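Local coordinates for protein probable O-methyltransferase (Mycobacterium tuberculosis, PDB 6JCL) that catalyses the transfer of a methyl group from S-adenosyl-L-methionine to catechol-like compounds, using a divalent metal cation, at residues 88-93 with 114-119; 67-72 with 99-104; 134-139 with 160-165. One frame throughout, in Å; residues are numbered along the deposited sequence.

In the fold
Each contact here closes a different loop of a Rossmann-like methyltransferase, and all three converge on one cofactor. From the N terminus, residues 67-72 leave strand 63-67 and are met by helix 95-107 in interaction 2. Before that loop closes, strand 87-92 opens interaction 1, which closes only at strand 114-118, so the two contacts cross along the chain; side chains T69 and T90 join them in space. Interaction 3 follows in series, pairing strand 133-138 with strand 160-165. It meets interaction 2 through backbone bonds from I67 to F137 and D139. Strand 63-67 thus lies between the two strand pairs in one sheet, with S-adenosyl-L-homocysteine reaching all three contacts.

Interaction 1. Residues 88-93 with 114-119; sequences VVTLEY and VEVVVG. With SAH (S-adenosyl-L-homocysteine), chain I.
The ring of Y93, whose CB rests 3.3 Å from G119 O, carries the adenine of S-adenosyl-L-homocysteine over one face, with SAH C6 3.7 Å above the plane and displaced toward the rim. The second flat group, the carboxylate of E92, turns both oxygens to the ribose: SAH O3' donates to E92 OE1 and SAH O2' donates to E92 OE2, each over 2.7 Å. Both groups stand at the C-terminal end of a parallel strand pair in a beta-alpha-beta unit, where helix 95-107 connects strand 87-92 to 114-118. An acidic residue gripping the ribose diol at the end of the second strand is a hallmark of class I methyltransferases. Here the carboxylate is placed by a chain that runs out extended and then bends at chi2 (53°), and its rotation is fixed further by the backbone nitrogens of L70 and Q94.

Behind this site, alternate residues face opposite sides of the sheet. On one side L91 CD2 packs 3.6 Å from V117 CB, the two side chains lying alongside and pointing the same way, while V89 CG1 reaches V117 CG2; helix 121-124 covers L91 and V117. On the other, methyl meets methyl as T90 CG2 approaches V116 CG2 to 3.7 Å, and helix 73-82 packs on T90. Because OG1 of T90 takes the position anti to the backbone N (chi1 -176°), the hydroxyl points away from this methyl contact and is hydrogen-bonded to T69 OG1 and E66 OE1. Backbone bonds run the length of the pair, from E115 N to V88 O onward. The last, from G119 N to E92 O, spans 2.9 Å.

Interaction 2. Residues 67-72 with 99-104; sequences IGTLGG and EVARVN. With SAH (S-adenosyl-L-homocysteine), chain I.
The glycine-rich loop that follows the first strand of a class I methyltransferase is backed here by helix 95-107, with T69, L70 and G71 resting against A101 and N104. The loop folds into a type II' turn from T69 to G72, closed by the bond from G72 N to T69 O. A single hydrogen bond joins the two segments: N104 ND2 donates to G71 O over 2.8 Å, nearly straight at 168°. The donor lies in the carbonyl plane on a lone pair, and the acceptor in turn lies close to the plane of the N104 amide. A CA-H...O contact from A101 reaches the same oxygen. Alongside this bond, A101 CB presses against T69 CG2 at 3.6 Å and sits equally close to L70 O. With OG1 beside the backbone N (chi1 -49°), T69 leaves CG2 anti to that nitrogen, turned to the helix. The cofactor side of the loop is gripped too, since SAH N donates to G68 O over 2.8 Å, and L70 CB lies 3.6 Å from SAH CB. The loop is thus held between the ligand and helix 95-107, while helix 25-36 packs on N104 and G72 occupies the N-cap position of helix 73-82.

Interaction 3. Residues 134-139 with 160-165; sequences DLVFID and AVIVVD. With SR (strontium ion), chain J; SAH (S-adenosyl-L-homocysteine), chain I.
D139 and D165, at the C-terminal side of two neighbouring parallel strands, lie side by side and aim their carboxylates at one strontium ion. Along D139, CB passes 4.0 Å from SAH N; CG, set anti to the backbone N (chi1 -168°), then brings both oxygens to the metal. OD1 binds strontium at 2.5 Å and also lies against D165 CB, whereas OD2 binds it at 2.6 Å and accepts a 2.9 Å hydrogen bond from SAH N. That amino group therefore helps to fix the rotation of the carboxylate. D165 contributes OD2 alone, at 2.5 Å from strontium, with its carboxylate plane turned 72° from that of D139. A bound water joins them on the metal and donates to SAH OXT, linking ion and cofactor a second time.

Farther along the strands, the F137 ring meets V163 and D165 at a slant; its CD1 lies 3.9 Å from V163 CG1, and its CE1 and CZ each come to 3.9 Å from D165 CB. Backbone bonds, such as I138 N to V163 O, keep the strands in register. With N166 completing the protein ligands, two aspartates and an asparagine at the C-terminal side of adjacent strands form the metal site characteristic of cation-dependent O-methyltransferases.

Interaction 1. Residues 88-93 with 114-119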
loop_
_atom_site.group_PDB
_atom_site.type_symbol
_atom_site.label_atom_id
_atom_site.label_comp_id
_atom_site.label_asym_id
_atom_site.label_seq_id
_atom_site.Cartn_x
_atom_site.Cartn_y
_atom_site.Cartn_z
ATOM N N VAL A 88 3.080 14.633 14.074
ATOM C CA VAL A 88 4.021 13.543 13.867
ATOM C C VAL A 88 5.075 13.622 14.954
ATOM O O VAL A 88 5.617 14.701 15.216
ATOM C CB VAL A 88 4.678 13.610 12.478
ATOM C CG1 VAL A 88 5.634 12.437 12.291
ATOM C CG2 VAL A 88 3.594 13.664 11.378
ATOM N N VAL A 89 5.348 12.486 15.596
ATOM C CA VAL A 89 6.487 12.332 16.491
ATOM C C VAL A 89 7.478 11.428 15.772
ATOM O O VAL A 89 7.130 10.305 15.393
ATOM C CB VAL A 89 6.068 11.734 17.845
ATOM C CG1 VAL A 89 7.279 11.531 18.752
ATOM C CG2 VAL A 89 5.030 12.625 18.523
ATOM N N THR A 90 8.699 11.912 15.556
ATOM C CA THR A 90 9.702 11.114 14.863
ATOM C C THR A 90 10.954 10.994 15.727
ATOM O O THR A 90 11.391 11.972 16.342
ATOM C CB THR A 90 10.015 11.678 13.451
ATOM O OG1 THR A 90 10.927 10.802 12.769
ATOM C CG2 THR A 90 10.590 13.103 13.484
ATOM N N LEU A 91 11.509 9.778 15.780
ATOM C CA LEU A 91 12.598 9.424 16.684
ATOM C C LEU A 91 13.904 9.279 15.909
ATOM O O LEU A 91 13.958 8.555 14.911
ATOM C CB LEU A 91 12.287 8.111 17.418
ATOM C CG LEU A 91 10.932 8.070 18.133
ATOM C CD1 LEU A 91 10.787 6.791 18.948
ATOM C CD2 LEU A 91 10.700 9.312 19.041
ATOM N N GLU A 92 14.961 9.932 16.394
ATOM C CA GLU A 92 16.243 9.929 15.689
ATOM C C GLU A 92 17.356 9.938 16.724
ATOM O O GLU A 92 17.344 10.786 17.613
ATOM C CB GLU A 92 16.359 11.162 14.787
ATOM C CG GLU A 92 17.704 11.309 14.094
ATOM C CD GLU A 92 18.110 10.055 13.343
ATOM O OE1 GLU A 92 17.293 9.542 12.530
ATOM O OE2 GLU A 92 19.242 9.574 13.578
ATOM N N TYR A 93 18.301 9.005 16.641
ATOM C CA TYR A 93 19.338 9.036 17.667
ATOM C C TYR A 93 20.595 9.810 17.268
ATOM O O TYR A 93 21.436 10.044 18.138
ATOM C CB TYR A 93 19.634 7.625 18.184
ATOM C CG TYR A 93 20.615 6.759 17.466
ATOM C CD1 TYR A 93 20.558 6.579 16.096
ATOM C CD2 TYR A 93 21.538 6.016 18.190
ATOM C CE1 TYR A 93 21.467 5.735 15.451
ATOM C CE2 TYR A 93 22.432 5.171 17.562
ATOM C CZ TYR A 93 22.389 5.029 16.196
ATOM O OH TYR A 93 23.284 4.176 15.589
ATOM N N VAL A 114 5.426 18.639 13.624
ATOM C CA VAL A 114 6.386 17.548 13.785
ATOM C C VAL A 114 7.306 17.848 14.957
ATOM O O VAL A 114 7.837 18.960 15.071
ATOM C CB VAL A 114 7.220 17.324 12.504
ATOM C CG1 VAL A 114 8.192 16.145 12.688
ATOM C CG2 VAL A 114 6.316 17.127 11.309
ATOM N N GLU A 115 7.474 16.866 15.839
ATOM C CA GLU A 115 8.488 16.905 16.885
ATOM C C GLU A 115 9.518 15.827 16.583
ATOM O O GLU A 115 9.168 14.646 16.477
ATOM C CB GLU A 115 7.869 16.682 18.267
ATOM C CG GLU A 115 8.844 16.846 19.411
ATOM C CD GLU A 115 8.213 16.545 20.759
ATOM O OE1 GLU A 115 7.188 15.829 20.790
ATOM O OE2 GLU A 115 8.731 17.036 21.785
ATOM N N VAL A 116 10.777 16.232 16.451
ATOM C CA VAL A 116 11.897 15.298 16.378
ATOM C C VAL A 116 12.405 15.081 17.800
ATOM O O VAL A 116 12.805 16.033 18.487
ATOM C CB VAL A 116 13.010 15.833 15.459
ATOM C CG1 VAL A 116 14.113 14.790 15.244
ATOM C CG2 VAL A 116 12.431 16.289 14.113
ATOM N N VAL A 117 12.370 13.836 18.257
ATOM C CA VAL A 117 12.764 13.482 19.617
ATOM C C VAL A 117 14.100 12.775 19.501
ATOM O O VAL A 117 14.186 11.713 18.875
ATOM C CB VAL A 117 11.721 12.576 20.290
ATOM C CG1 VAL A 117 12.207 12.086 21.655
ATOM C CG2 VAL A 117 10.392 13.288 20.395
ATOM N N VAL A 118 15.138 13.344 20.113
ATOM C CA VAL A 118 16.495 12.870 19.880
ATOM C C VAL A 118 16.884 11.872 20.960
ATOM O O VAL A 118 16.720 12.135 22.160
ATOM C CB VAL A 118 17.485 14.042 19.830
ATOM C CG1 VAL A 118 18.903 13.544 19.593
ATOM C CG2 VAL A 118 17.068 15.011 18.724
ATOM N N GLY A 119 17.439 10.744 20.528
ATOM C CA GLY A 119 17.928 9.724 21.422
ATOM C C GLY A 119 17.641 8.352 20.857
ATOM O O GLY A 119 16.879 8.203 19.898
HETATM N N SAH I . 12.876 7.179 7.315
HETATM C CA SAH I . 13.936 7.931 6.624
HETATM C CB SAH I . 15.215 7.101 6.587
HETATM C CG SAH I . 15.666 6.575 7.947
HETATM S SD SAH I . 17.350 5.922 7.817
HETATM C C SAH I . 13.510 8.313 5.213
HETATM O O SAH I . 13.633 9.465 4.779
HETATM O OXT SAH I . 12.998 7.455 4.505
HETATM C "C5'" SAH I . 17.444 5.217 9.481
HETATM C "C4'" SAH I . 17.613 6.263 10.586
HETATM O "O4'" SAH I . 17.466 5.602 11.826
HETATM C "C3'" SAH I . 18.993 6.932 10.638
HETATM O "O3'" SAH I . 18.812 8.348 10.633
HETATM C "C2'" SAH I . 19.603 6.477 11.954
HETATM O "O2'" SAH I . 20.488 7.419 12.548
HETATM C "C1'" SAH I . 18.347 6.169 12.773
HETATM N N9 SAH I . 18.546 5.254 13.907
HETATM C C8 SAH I . 19.370 4.147 13.945
HETATM N N7 SAH I . 19.245 3.592 15.171
HETATM C C5 SAH I . 18.353 4.320 15.891
HETATM C C6 SAH I . 17.886 4.188 17.198
HETATM N N6 SAH I . 18.308 3.202 17.998
HETATM N N1 SAH I . 16.962 5.098 17.654
HETATM C C2 SAH I . 16.532 6.142 16.848
HETATM N N3 SAH I . 17.006 6.280 15.560
HETATM C C4 SAH I . 17.910 5.367 15.103
#

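Interaction 2. Residues 67-72 with 99-104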
loop_
_atom_site.group_PDB
_atom_site.type_symbol
_atom_site.label_atom_id
_atom_site.label_comp_id
_atom_site.label_asym_id
_atom_site.label_seq_id
_atom_site.Cartn_x
_atom_site.Cartn_y
_atom_site.Cartn_z
ATOM N N ILE A 67 9.856 6.001 13.483
ATOM C CA ILE A 67 11.103 5.605 14.125
ATOM C C ILE A 67 12.167 5.557 13.031
ATOM O O ILE A 67 12.123 4.688 12.150
ATOM C CB ILE A 67 10.961 4.263 14.856
ATOM C CG1 ILE A 67 9.672 4.277 15.701
ATOM C CG2 ILE A 67 12.153 4.027 15.770
ATOM C CD1 ILE A 67 9.435 2.998 16.517
ATOM N N GLY A 68 13.103 6.509 13.067
ATOM C CA GLY A 68 14.155 6.630 12.066
ATOM C C GLY A 68 13.919 7.807 11.134
ATOM O O GLY A 68 13.291 7.649 10.088
ATOM N N THR A 69 14.428 8.985 11.494
ATOM C CA THR A 69 14.104 10.223 10.784
ATOM C C THR A 69 15.019 10.490 9.598
ATOM O O THR A 69 14.558 10.969 8.552
ATOM C CB THR A 69 14.187 11.409 11.756
ATOM O OG1 THR A 69 13.447 11.109 12.948
ATOM C CG2 THR A 69 13.604 12.693 11.132
ATOM N N LEU A 70 16.314 10.213 9.765
ATOM C CA LEU A 70 17.361 10.655 8.836
ATOM C C LEU A 70 17.217 12.159 8.607
ATOM O O LEU A 70 17.275 12.925 9.569
ATOM C CB LEU A 70 17.305 9.862 7.523
ATOM C CG LEU A 70 18.498 9.974 6.561
ATOM C CD1 LEU A 70 19.841 9.630 7.237
ATOM C CD2 LEU A 70 18.287 9.135 5.289
ATOM N N GLY A 71 17.005 12.596 7.367
ATOM C CA GLY A 71 16.835 14.003 7.047
ATOM C C GLY A 71 15.389 14.446 6.969
ATOM O O GLY A 71 15.120 15.565 6.516
ATOM N N GLY A 72 14.445 13.598 7.371
ATOM C CA GLY A 72 13.036 13.979 7.389
ATOM C C GLY A 72 12.266 13.797 6.099
ATOM O O GLY A 72 11.153 14.327 5.981
ATOM N N GLU A 99 19.181 17.543 13.373
ATOM C CA GLU A 99 19.304 18.965 13.044
ATOM C C GLU A 99 18.979 19.234 11.582
ATOM O O GLU A 99 18.267 20.202 11.262
ATOM C CB GLU A 99 20.709 19.463 13.386
ATOM C CG GLU A 99 20.738 20.832 14.050
ATOM C CD GLU A 99 19.672 20.996 15.140
ATOM O OE1 GLU A 99 19.100 22.101 15.240
ATOM O OE2 GLU A 99 19.413 20.039 15.904
ATOM N N VAL A 100 19.483 18.387 10.687
ATOM C CA VAL A 100 19.155 18.492 9.267
ATOM C C VAL A 100 17.660 18.312 9.047
ATOM O O VAL A 100 17.038 19.061 8.282
ATOM C CB VAL A 100 19.979 17.471 8.461
ATOM C CG1 VAL A 100 19.476 17.384 7.005
ATOM C CG2 VAL A 100 21.449 17.830 8.511
ATOM N N ALA A 101 17.061 17.309 9.707
ATOM C CA ALA A 101 15.633 17.045 9.540
ATOM C C ALA A 101 14.785 18.231 9.983
ATOM O O ALA A 101 13.777 18.557 9.343
ATOM C CB ALA A 101 15.226 15.785 10.310
ATOM N N ARG A 102 15.160 18.883 11.088
ATOM C CA ARG A 102 14.382 20.025 11.545
ATOM C C ARG A 102 14.413 21.150 10.520
ATOM O O ARG A 102 13.383 21.778 10.238
ATOM C CB ARG A 102 14.908 20.488 12.901
ATOM C CG ARG A 102 14.487 19.546 14.031
ATOM C CD ARG A 102 15.069 19.991 15.357
ATOM N NE ARG A 102 14.651 19.116 16.450
ATOM C CZ ARG A 102 15.445 18.754 17.451
ATOM N NH1 ARG A 102 16.698 19.186 17.490
ATOM N NH2 ARG A 102 14.988 17.963 18.413
ATOM N N VAL A 103 15.583 21.408 9.932
ATOM C CA VAL A 103 15.656 22.405 8.862
ATOM C C VAL A 103 14.774 21.995 7.685
ATOM O O VAL A 103 14.059 22.828 7.102
ATOM C CB VAL A 103 17.122 22.616 8.427
ATOM C CG1 VAL A 103 17.185 23.481 7.173
ATOM C CG2 VAL A 103 17.931 23.246 9.553
ATOM N N ASN A 104 14.816 20.712 7.309
ATOM C CA ASN A 104 14.053 20.254 6.153
ATOM C C ASN A 104 12.549 20.345 6.398
ATOM O O ASN A 104 11.789 20.711 5.491
ATOM C CB ASN A 104 14.458 18.823 5.796
ATOM C CG ASN A 104 15.816 18.764 5.130
ATOM O OD1 ASN A 104 16.326 19.779 4.648
ATOM N ND2 ASN A 104 16.414 17.581 5.099
HETATM N N SAH I . 12.876 7.179 7.315
HETATM C CA SAH I . 13.936 7.931 6.624
HETATM C CB SAH I . 15.215 7.101 6.587
HETATM C CG SAH I . 15.666 6.575 7.947
HETATM S SD SAH I . 17.350 5.922 7.817
HETATM C C SAH I . 13.510 8.313 5.213
HETATM O O SAH I . 13.633 9.465 4.779
HETATM O OXT SAH I . 12.998 7.455 4.505
HETATM C "C5'" SAH I . 17.444 5.217 9.481
HETATM C "C4'" SAH I . 17.613 6.263 10.586
HETATM O "O4'" SAH I . 17.466 5.602 11.826
HETATM C "C3'" SAH I . 18.993 6.932 10.638
HETATM O "O3'" SAH I . 18.812 8.348 10.633
HETATM C "C2'" SAH I . 19.603 6.477 11.954
HETATM O "O2'" SAH I . 20.488 7.419 12.548
HETATM C "C1'" SAH I . 18.347 6.169 12.773
HETATM N N9 SAH I . 18.546 5.254 13.907
HETATM C C8 SAH I . 19.370 4.147 13.945
HETATM N N7 SAH I . 19.245 3.592 15.171
HETATM C C5 SAH I . 18.353 4.320 15.891
HETATM C C6 SAH I . 17.886 4.188 17.198
HETATM N N6 SAH I . 18.308 3.202 17.998
HETATM N N1 SAH I . 16.962 5.098 17.654
HETATM C C2 SAH I . 16.532 6.142 16.848
HETATM N N3 SAH I . 17.006 6.280 15.560
HETATM C C4 SAH I . 17.910 5.367 15.103
#

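Interaction 3. Residues 134-139 with 160-165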
loop_
_atom_site.group_PDB
_atom_site.type_symbol
_atom_site.label_atom_id
_atom_site.label_comp_id
_atom_site.label_asym_id
_atom_site.label_seq_id
_atom_site.Cartn_x
_atom_site.Cartn_y
_atom_site.Cartn_z
ATOM N N ASP A 134 -2.230 6.609 15.383
ATOM C CA ASP A 134 -3.028 6.053 14.293
ATOM C C ASP A 134 -2.173 5.314 13.273
ATOM O O ASP A 134 -2.672 4.419 12.579
ATOM C CB ASP A 134 -3.796 7.172 13.575
ATOM C CG ASP A 134 -4.659 7.989 14.527
ATOM O OD1 ASP A 134 -5.489 7.380 15.242
ATOM O OD2 ASP A 134 -4.516 9.235 14.566
ATOM N N LEU A 135 -0.903 5.688 13.158
ATOM C CA LEU A 135 -0.022 5.174 12.123
ATOM C C LEU A 135 1.391 5.168 12.673
ATOM O O LEU A 135 1.815 6.156 13.282
ATOM C CB LEU A 135 -0.130 6.055 10.870
ATOM C CG LEU A 135 0.878 5.841 9.744
ATOM C CD1 LEU A 135 0.787 4.432 9.256
ATOM C CD2 LEU A 135 0.543 6.823 8.619
ATOM N N VAL A 136 2.102 4.051 12.506
ATOM C CA VAL A 136 3.483 3.941 12.957
ATOM C C VAL A 136 4.314 3.490 11.774
ATOM O O VAL A 136 3.991 2.476 11.144
ATOM C CB VAL A 136 3.645 2.948 14.123
ATOM C CG1 VAL A 136 5.089 3.004 14.700
ATOM C CG2 VAL A 136 2.612 3.220 15.194
ATOM N N PHE A 137 5.367 4.245 11.461
ATOM C CA PHE A 137 6.302 3.886 10.391
ATOM C C PHE A 137 7.627 3.517 11.033
ATOM O O PHE A 137 8.242 4.352 11.701
ATOM C CB PHE A 137 6.485 5.046 9.412
ATOM C CG PHE A 137 7.454 4.760 8.292
ATOM C CD1 PHE A 137 7.387 3.572 7.571
ATOM C CD2 PHE A 137 8.437 5.682 7.966
ATOM C CE1 PHE A 137 8.311 3.308 6.514
ATOM C CE2 PHE A 137 9.352 5.436 6.928
ATOM C CZ PHE A 137 9.290 4.236 6.201
ATOM N N ILE A 138 8.076 2.274 10.832
ATOM C CA ILE A 138 9.250 1.757 11.527
ATOM C C ILE A 138 10.379 1.640 10.510
ATOM O O ILE A 138 10.320 0.816 9.584
ATOM C CB ILE A 138 8.955 0.416 12.214
ATOM C CG1 ILE A 138 7.809 0.599 13.228
ATOM C CG2 ILE A 138 10.223 -0.130 12.905
ATOM C CD1 ILE A 138 7.482 -0.648 14.053
ATOM N N ASP A 139 11.415 2.457 10.676
ATOM C CA ASP A 139 12.471 2.538 9.670
ATOM C C ASP A 139 13.792 2.976 10.310
ATOM O O ASP A 139 14.464 3.893 9.830
ATOM C CB ASP A 139 12.068 3.491 8.540
ATOM C CG ASP A 139 12.999 3.375 7.327
ATOM O OD1 ASP A 139 13.602 2.279 7.164
ATOM O OD2 ASP A 139 13.138 4.367 6.560
ATOM N N ALA A 160 -4.957 0.764 14.271
ATOM C CA ALA A 160 -3.854 1.538 13.725
ATOM C C ALA A 160 -3.074 0.734 12.685
ATOM O O ALA A 160 -3.041 -0.505 12.702
ATOM C CB ALA A 160 -2.896 1.964 14.842
ATOM N N VAL A 161 -2.393 1.462 11.806
ATOM C CA VAL A 161 -1.575 0.871 10.748
ATOM C C VAL A 161 -0.116 0.930 11.171
ATOM O O VAL A 161 0.358 1.978 11.626
ATOM C CB VAL A 161 -1.774 1.619 9.418
ATOM C CG1 VAL A 161 -0.886 1.027 8.322
ATOM C CG2 VAL A 161 -3.247 1.580 8.993
ATOM N N ILE A 162 0.595 -0.194 11.033
ATOM C CA ILE A 162 2.046 -0.256 11.228
ATOM C C ILE A 162 2.671 -0.607 9.891
ATOM O O ILE A 162 2.276 -1.596 9.257
ATOM C CB ILE A 162 2.451 -1.295 12.297
ATOM C CG1 ILE A 162 1.851 -0.929 13.661
ATOM C CG2 ILE A 162 3.992 -1.368 12.402
ATOM C CD1 ILE A 162 1.980 -2.061 14.747
ATOM N N VAL A 163 3.647 0.188 9.466
ATOM C CA VAL A 163 4.395 -0.076 8.239
ATOM C C VAL A 163 5.858 -0.250 8.615
ATOM O O VAL A 163 6.412 0.579 9.351
ATOM C CB VAL A 163 4.223 1.066 7.220
ATOM C CG1 VAL A 163 5.122 0.831 6.006
ATOM C CG2 VAL A 163 2.748 1.195 6.771
ATOM N N VAL A 164 6.478 -1.329 8.131
ATOM C CA VAL A 164 7.894 -1.600 8.373
ATOM C C VAL A 164 8.598 -1.591 7.018
ATOM O O VAL A 164 8.203 -2.332 6.108
ATOM C CB VAL A 164 8.123 -2.940 9.091
ATOM C CG1 VAL A 164 9.611 -3.096 9.421
ATOM C CG2 VAL A 164 7.236 -3.068 10.365
ATOM N N ASP A 165 9.628 -0.756 6.887
ATOM C CA ASP A 165 10.378 -0.644 5.637
ATOM C C ASP A 165 11.475 -1.711 5.533
ATOM O O ASP A 165 11.995 -2.222 6.536
ATOM C CB ASP A 165 11.018 0.748 5.532
ATOM C CG ASP A 165 11.326 1.149 4.092
ATOM O OD1 ASP A 165 10.722 0.568 3.160
ATOM O OD2 ASP A 165 12.176 2.059 3.893
HETATM SR SR SR J . 14.340 2.774 4.851
HETATM N N SAH I . 12.876 7.179 7.315
HETATM C CA SAH I . 13.936 7.931 6.624
HETATM C CB SAH I . 15.215 7.101 6.587
HETATM C CG SAH I . 15.666 6.575 7.947
HETATM S SD SAH I . 17.350 5.922 7.817
HETATM C C SAH I . 13.510 8.313 5.213
HETATM O O SAH I . 13.633 9.465 4.779
HETATM O OXT SAH I . 12.998 7.455 4.505
HETATM C "C5'" SAH I . 17.444 5.217 9.481
HETATM C "C4'" SAH I . 17.613 6.263 10.586
HETATM O "O4'" SAH I . 17.466 5.602 11.826
HETATM C "C3'" SAH I . 18.993 6.932 10.638
HETATM O "O3'" SAH I . 18.812 8.348 10.633
HETATM C "C2'" SAH I . 19.603 6.477 11.954
HETATM O "O2'" SAH I . 20.488 7.419 12.548
HETATM C "C1'" SAH I . 18.347 6.169 12.773
HETATM N N9 SAH I . 18.546 5.254 13.907
HETATM C C8 SAH I . 19.370 4.147 13.945
HETATM N N7 SAH I . 19.245 3.592 15.171
HETATM C C5 SAH I . 18.353 4.320 15.891
HETATM C C6 SAH I . 17.886 4.188 17.198
HETATM N N6 SAH I . 18.308 3.202 17.998
HETATM N N1 SAH I . 16.962 5.098 17.654
HETATM C C2 SAH I . 16.532 6.142 16.848
HETATM N N3 SAH I . 17.006 6.280 15.560
HETATM C C4 SAH I . 17.910 5.367 15.103
HETATM O O HOH W 1 14.186 4.997 3.623
#